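Local coordinates for UDP-N-acetylglucosamine 2-epimerase (Methanocaldococcus jannaschii, PDB 4NES), which probably catalyses the reversible epimerisation at C-2 of UDP-N-acetylglucosamine to UDP-N-acetylmannosamine, and binds UDP-N-acetylglucosamine and UDP as a homodimer, at residues R121-N126 / L154-I159; S140-A145 / V358-Y363. One frame throughout, in Å; residues are numbered along the deposited sequence.

Contact 1. Residues R121-N126 / L154-I159; sequences RSFDRN and LLREGI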
loop_
_atom_site.group_PDB
_atom_site.type_symbol
_atom_site.label_atom_id
_atom_site.label_comp_id
_atom_site.label_asym_id
_atom_site.label_seq_id
_atom_site.Cartn_x
_atom_site.Cartn_y
_atom_site.Cartn_z
ATOM N N ARG A 121 -5.136 14.097 5.483
ATOM C CA ARG A 121 -4.310 14.316 4.293
ATOM C C ARG A 121 -3.547 15.630 4.374
ATOM O O ARG A 121 -4.138 16.681 4.630
ATOM C CB ARG A 121 -5.170 14.319 3.020
ATOM C CG ARG A 121 -5.945 13.024 2.735
ATOM C CD ARG A 121 -5.003 11.907 2.284
ATOM N NE ARG A 121 -5.733 10.689 1.946
ATOM C CZ ARG A 121 -5.985 9.699 2.796
ATOM N NH1 ARG A 121 -5.565 9.762 4.057
ATOM N NH2 ARG A 121 -6.661 8.634 2.377
ATOM N N SER A 122 -2.244 15.561 4.133
ATOM C CA SER A 122 -1.425 16.755 3.933
ATOM C C SER A 122 -1.301 17.056 2.440
ATOM O O SER A 122 -0.957 18.176 2.055
ATOM C CB SER A 122 -0.031 16.532 4.503
ATOM O OG SER A 122 0.659 15.585 3.703
ATOM N N PHE A 123 -1.559 16.045 1.609
ATOM C CA PHE A 123 -1.374 16.118 0.153
ATOM C C PHE A 123 0.075 16.371 -0.239
ATOM O O PHE A 123 0.374 16.874 -1.325
ATOM C CB PHE A 123 -2.344 17.118 -0.480
ATOM C CG PHE A 123 -3.776 16.817 -0.167
ATOM C CD1 PHE A 123 -4.389 15.690 -0.693
ATOM C CD2 PHE A 123 -4.498 17.633 0.683
ATOM C CE1 PHE A 123 -5.708 15.398 -0.389
ATOM C CE2 PHE A 123 -5.819 17.347 0.996
ATOM C CZ PHE A 123 -6.423 16.226 0.448
ATOM N N ASP A 124 0.963 16.007 0.674
ATOM C CA ASP A 124 2.386 15.941 0.425
ATOM C C ASP A 124 2.661 14.451 0.314
ATOM O O ASP A 124 3.420 13.902 1.114
ATOM C CB ASP A 124 3.133 16.511 1.635
ATOM C CG ASP A 124 4.595 16.803 1.353
ATOM O OD1 ASP A 124 5.123 16.360 0.310
ATOM O OD2 ASP A 124 5.218 17.484 2.194
ATOM N N ARG A 125 2.038 13.791 -0.668
ATOM C CA ARG A 125 2.121 12.328 -0.794
ATOM C C ARG A 125 3.547 11.846 -1.098
ATOM O O ARG A 125 3.772 10.680 -1.428
ATOM C CB ARG A 125 1.087 11.773 -1.795
ATOM C CG ARG A 125 0.608 10.348 -1.469
ATOM C CD ARG A 125 -0.505 9.831 -2.401
ATOM N NE ARG A 125 -1.835 10.305 -2.008
ATOM C CZ ARG A 125 -2.976 9.910 -2.569
ATOM N NH1 ARG A 125 -2.967 9.016 -3.557
ATOM N NH2 ARG A 125 -4.131 10.407 -2.135
ATOM N N ASN A 126 4.504 12.758 -0.952
ATOM C CA ASN A 126 5.914 12.410 -0.929
ATOM C C ASN A 126 6.432 12.098 0.501
ATOM O O ASN A 126 7.481 11.464 0.641
ATOM C CB ASN A 126 6.742 13.520 -1.604
ATOM C CG ASN A 126 6.351 13.748 -3.069
ATOM O OD1 ASN A 126 6.141 12.801 -3.827
ATOM N ND2 ASN A 126 6.258 15.013 -3.467
ATOM N N LEU A 154 -11.703 10.906 2.267
ATOM C CA LEU A 154 -11.900 9.508 1.934
ATOM C C LEU A 154 -12.908 9.329 0.799
ATOM O O LEU A 154 -12.674 8.546 -0.126
ATOM C CB LEU A 154 -12.352 8.738 3.172
ATOM C CG LEU A 154 -11.290 8.720 4.270
ATOM C CD1 LEU A 154 -11.872 8.326 5.609
ATOM C CD2 LEU A 154 -10.164 7.765 3.892
ATOM N N LEU A 155 -14.015 10.060 0.849
ATOM C CA LEU A 155 -15.033 9.979 -0.204
ATOM C C LEU A 155 -14.463 10.392 -1.564
ATOM O O LEU A 155 -14.772 9.778 -2.590
ATOM C CB LEU A 155 -16.259 10.828 0.142
ATOM C CG LEU A 155 -17.093 10.339 1.325
ATOM C CD1 LEU A 155 -18.158 11.364 1.674
ATOM C CD2 LEU A 155 -17.717 8.975 1.033
ATOM N N ARG A 156 -13.601 11.407 -1.561
ATOM C CA ARG A 156 -12.977 11.909 -2.784
ATOM C C ARG A 156 -12.019 10.885 -3.398
ATOM O O ARG A 156 -11.709 10.947 -4.596
ATOM C CB ARG A 156 -12.232 13.214 -2.485
ATOM C CG ARG A 156 -11.890 14.031 -3.711
ATOM C CD ARG A 156 -10.712 14.956 -3.450
ATOM N NE ARG A 156 -9.736 14.884 -4.534
ATOM C CZ ARG A 156 -8.562 14.267 -4.447
ATOM N NH1 ARG A 156 -8.191 13.679 -3.316
ATOM N NH2 ARG A 156 -7.744 14.253 -5.490
ATOM N N GLU A 157 -11.549 9.941 -2.590
ATOM C CA GLU A 157 -10.708 8.851 -3.081
ATOM C C GLU A 157 -11.519 7.583 -3.341
ATOM O O GLU A 157 -10.958 6.495 -3.494
ATOM C CB GLU A 157 -9.543 8.583 -2.120
ATOM C CG GLU A 157 -8.595 9.765 -2.009
ATOM C CD GLU A 157 -7.512 9.583 -0.963
ATOM O OE1 GLU A 157 -7.322 8.453 -0.459
ATOM O OE2 GLU A 157 -6.835 10.589 -0.653
ATOM N N GLY A 158 -12.841 7.739 -3.390
ATOM C CA GLY A 158 -13.723 6.676 -3.840
ATOM C C GLY A 158 -14.038 5.605 -2.818
ATOM O O GLY A 158 -14.613 4.580 -3.159
ATOM N N ILE A 159 -13.674 5.833 -1.563
ATOM C CA ILE A 159 -13.949 4.857 -0.517
ATOM C C ILE A 159 -15.436 4.879 -0.187
ATOM O O ILE A 159 -16.056 5.939 -0.137
ATOM C CB ILE A 159 -13.073 5.130 0.721
ATOM C CG1 ILE A 159 -11.627 4.735 0.407
ATOM C CG2 ILE A 159 -13.567 4.365 1.954
ATOM C CD1 ILE A 159 -10.614 5.375 1.308
#
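Arg121 and Arg125 share the carboxylate of Glu157 in a salt-bridge network. It ties the loop after strand 112-116 to the C-terminal end of helix 148-156. Arg121 takes the acid side-on with two nitrogens. Its NE bonds to Glu157 OE2 at 2.8 Å, and its NH2 bonds to Glu157 OE1 at 2.9 Å. Both N-H groups point almost straight at their oxygens, at 172°. Each oxygen is met on its syn side and lies close to the guanidinium plane. The two flat groups are still twisted by 32°, so the pair is not fully coplanar. A bend at chi2 (-72°) turns the arginine chain toward the acid, which reaches out on a chain extended beyond CG. Arg125 NH2 makes a salt bridge to Glu157 OE2 at 3.1 Å, its guanidinium steeply inclined to the carboxylate.

Glu157 sits where a Schellman motif ends the helix. Ile159 N bonds to Leu154 O, Gly158 N bonds to Leu155 O, and Gly158 takes the positive phi of the C-prime position. In the loop, Ser122 OG accepts from Asp124 N in an ST turn. Leu154 CD2 packs obliquely near the Arg121 guanidinium, 3.9 Å from NH2. One face of the Phe123 ring lies against Arg121 CB. A leucine in place of Arg121 would probably leave the buried carboxylate of Glu157 without its two-pronged mate and let its rotation slacken.

Helix 128-138 supplies further partners. Asp137 forms a salt bridge with Arg121 NH1, and His138 NE2 hydrogen-bonds to Glu157 OE1. At the dimer interface, Arg125 NH1 makes a weak hydrogen bond to His138 of the second subunit, and Arg156 packs on Gly158 of that subunit.

Contact 2. Residues S140-A145 / V358-Y363; sequences SSYLFA and VRILTY
Tyr142 and Phe144 of strand 142-145 meet Ile360 and Leu361 of helix 353-363 in an apolar contact. The two aromatic rings are used differently. Leu361 CD2 stands over the middle of one face of the Tyr142 ring, 3.9 Å from its centroid and 10° off the normal, a CH-pi contact. Leu361 CD2 also meets Phe144 at the ring edge, 3.8 Å from CZ of that ring. It thus fits between a face and an edge.

Phe144 CE1 also touches Ile360, with CG2 and CD1 both 3.8 Å away. CG2 is the branch anti to the backbone N of Ile360, while CG1 lies beside that N (chi1 -68°) and carries CD1 to the same ring atom. The strand belongs to the parallel sheet of the N-terminal Rossmann-like domain of a GT-B fold. The C-terminal helix packs on a face of this sheet; its segment 358-363 runs nearly antiparallel to strand 142-145, at 163°. Phe165 of the adjacent strand 164-166 touches both Tyr142 and Ile360.

Beyond the apolar patch, a water joins the Tyr142 hydroxyl to the helix backbone. It lies 3.1 Å from Tyr142 OH and donates to Leu361 O at 2.8 Å.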
loop_
_atom_site.group_PDB
_atom_site.type_symbol
_atom_site.label_atom_id
_atom_site.label_comp_id
_atom_site.label_asym_id
_atom_site.label_seq_id
_atom_site.Cartn_x
_atom_site.Cartn_y
_atom_site.Cartn_z
ATOM N N SER A 140 -8.599 -0.629 4.397
ATOM C CA SER A 140 -9.318 -0.716 5.668
ATOM C C SER A 140 -10.784 -1.071 5.479
ATOM O O SER A 140 -11.420 -0.629 4.528
ATOM C CB SER A 140 -9.231 0.618 6.407
ATOM O OG SER A 140 -7.915 0.854 6.858
ATOM N N SER A 141 -11.318 -1.852 6.413
ATOM C CA SER A 141 -12.738 -2.174 6.429
ATOM C C SER A 141 -13.545 -1.200 7.290
ATOM O O SER A 141 -14.734 -0.986 7.045
ATOM C CB SER A 141 -12.940 -3.603 6.923
ATOM O OG SER A 141 -12.470 -4.525 5.956
ATOM N N TYR A 142 -12.895 -0.613 8.288
ATOM C CA TYR A 142 -13.498 0.433 9.107
ATOM C C TYR A 142 -12.540 1.607 9.099
ATOM O O TYR A 142 -11.350 1.446 9.404
ATOM C CB TYR A 142 -13.692 -0.030 10.553
ATOM C CG TYR A 142 -14.556 -1.251 10.721
ATOM C CD1 TYR A 142 -14.016 -2.521 10.590
ATOM C CD2 TYR A 142 -15.906 -1.137 11.041
ATOM C CE1 TYR A 142 -14.792 -3.642 10.756
ATOM C CE2 TYR A 142 -16.692 -2.267 11.208
ATOM C CZ TYR A 142 -16.124 -3.511 11.064
ATOM O OH TYR A 142 -16.887 -4.648 11.228
ATOM N N LEU A 143 -13.058 2.791 8.779
ATOM C CA LEU A 143 -12.244 3.998 8.714
ATOM C C LEU A 143 -12.788 4.967 9.737
ATOM O O LEU A 143 -13.867 5.539 9.553
ATOM C CB LEU A 143 -12.277 4.603 7.315
ATOM C CG LEU A 143 -11.544 3.684 6.335
ATOM C CD1 LEU A 143 -12.498 2.846 5.519
ATOM C CD2 LEU A 143 -10.606 4.459 5.436
ATOM N N PHE A 144 -12.062 5.105 10.837
ATOM C CA PHE A 144 -12.504 5.956 11.930
ATOM C C PHE A 144 -11.906 7.338 11.743
ATOM O O PHE A 144 -10.776 7.606 12.145
ATOM C CB PHE A 144 -12.130 5.323 13.272
ATOM C CG PHE A 144 -12.824 4.018 13.513
ATOM C CD1 PHE A 144 -14.202 3.988 13.658
ATOM C CD2 PHE A 144 -12.118 2.820 13.551
ATOM C CE1 PHE A 144 -14.869 2.793 13.870
ATOM C CE2 PHE A 144 -12.776 1.621 13.770
ATOM C CZ PHE A 144 -14.154 1.605 13.924
ATOM N N ALA A 145 -12.687 8.206 11.107
ATOM C CA ALA A 145 -12.252 9.547 10.745
ATOM C C ALA A 145 -12.472 10.508 11.906
ATOM O O ALA A 145 -13.470 10.412 12.627
ATOM C CB ALA A 145 -13.005 10.020 9.507
ATOM N N VAL A 358 -14.997 1.215 19.858
ATOM C CA VAL A 358 -15.215 -0.138 20.349
ATOM C C VAL A 358 -16.668 -0.588 20.141
ATOM O O VAL A 358 -16.918 -1.744 19.798
ATOM C CB VAL A 358 -14.761 -0.277 21.824
ATOM C CG1 VAL A 358 -15.123 -1.635 22.392
ATOM C CG2 VAL A 358 -13.264 -0.086 21.920
ATOM N N ARG A 359 -17.631 0.315 20.335
ATOM C CA ARG A 359 -19.031 -0.023 20.063
ATOM C C ARG A 359 -19.241 -0.388 18.591
ATOM O O ARG A 359 -19.895 -1.386 18.279
ATOM C CB ARG A 359 -19.973 1.117 20.476
ATOM C CG ARG A 359 -21.448 0.777 20.277
ATOM C CD ARG A 359 -22.342 1.967 20.638
ATOM N NE ARG A 359 -23.726 1.768 20.204
ATOM C CZ ARG A 359 -24.665 1.186 20.941
ATOM N NH1 ARG A 359 -24.373 0.736 22.153
ATOM N NH2 ARG A 359 -25.898 1.050 20.467
ATOM N N ILE A 360 -18.672 0.405 17.689
ATOM C CA ILE A 360 -18.799 0.122 16.261
ATOM C C ILE A 360 -18.208 -1.238 15.898
ATOM O O ILE A 360 -18.816 -2.001 15.136
ATOM C CB ILE A 360 -18.181 1.245 15.392
ATOM C CG1 ILE A 360 -19.017 2.517 15.526
ATOM C CG2 ILE A 360 -18.090 0.824 13.915
ATOM C CD1 ILE A 360 -18.325 3.789 15.057
ATOM N N LEU A 361 -17.044 -1.560 16.456
ATOM C CA LEU A 361 -16.403 -2.833 16.149
ATOM C C LEU A 361 -17.198 -3.982 16.744
ATOM O O LEU A 361 -17.245 -5.063 16.170
ATOM C CB LEU A 361 -14.962 -2.860 16.655
ATOM C CG LEU A 361 -14.010 -1.882 15.972
ATOM C CD1 LEU A 361 -12.654 -1.965 16.656
ATOM C CD2 LEU A 361 -13.892 -2.179 14.480
ATOM N N THR A 362 -17.843 -3.743 17.883
ATOM C CA THR A 362 -18.666 -4.767 18.514
ATOM C C THR A 362 -19.864 -5.121 17.637
ATOM O O THR A 362 -20.150 -6.302 17.405
ATOM C CB THR A 362 -19.150 -4.315 19.896
ATOM O OG1 THR A 362 -18.018 -4.146 20.755
ATOM C CG2 THR A 362 -20.086 -5.350 20.516
ATOM N N TYR A 363 -20.554 -4.100 17.133
ATOM C CA TYR A 363 -21.742 -4.333 16.311
ATOM C C TYR A 363 -21.387 -4.724 14.879
ATOM O O TYR A 363 -22.082 -5.546 14.268
ATOM C CB TYR A 363 -22.657 -3.109 16.310
ATOM C CG TYR A 363 -23.504 -2.953 17.559
ATOM C CD1 TYR A 363 -22.977 -2.403 18.717
ATOM C CD2 TYR A 363 -24.838 -3.333 17.567
ATOM C CE1 TYR A 363 -23.751 -2.243 19.857
ATOM C CE2 TYR A 363 -25.618 -3.182 18.699
ATOM C CZ TYR A 363 -25.069 -2.640 19.841
ATOM O OH TYR A 363 -25.841 -2.484 20.970
HETATM O O HOH W 1 -15.777 -5.820 13.907
#

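In the fold
The centres of contacts 1 and 2 lie 20 Å apart. Along the chain their segments alternate: 121-126, 140-145, 154-159 and 358-363. Both contacts belong to the domain built on the seven-stranded parallel sheet. Strand 142-145 of contact 2 leads directly into helix 148-156 of contact 1. Leu143 makes the physical link, touching Leu154 and Ile159, while Tyr142 and Phe144 point toward the C-terminal helix. The sheet is therefore packed on both faces at this strand. After 159 the chain adds strand 164-166 to the same sheet, then builds the other domain, with its six-stranded sheet, before helix 353-363 returns to the first.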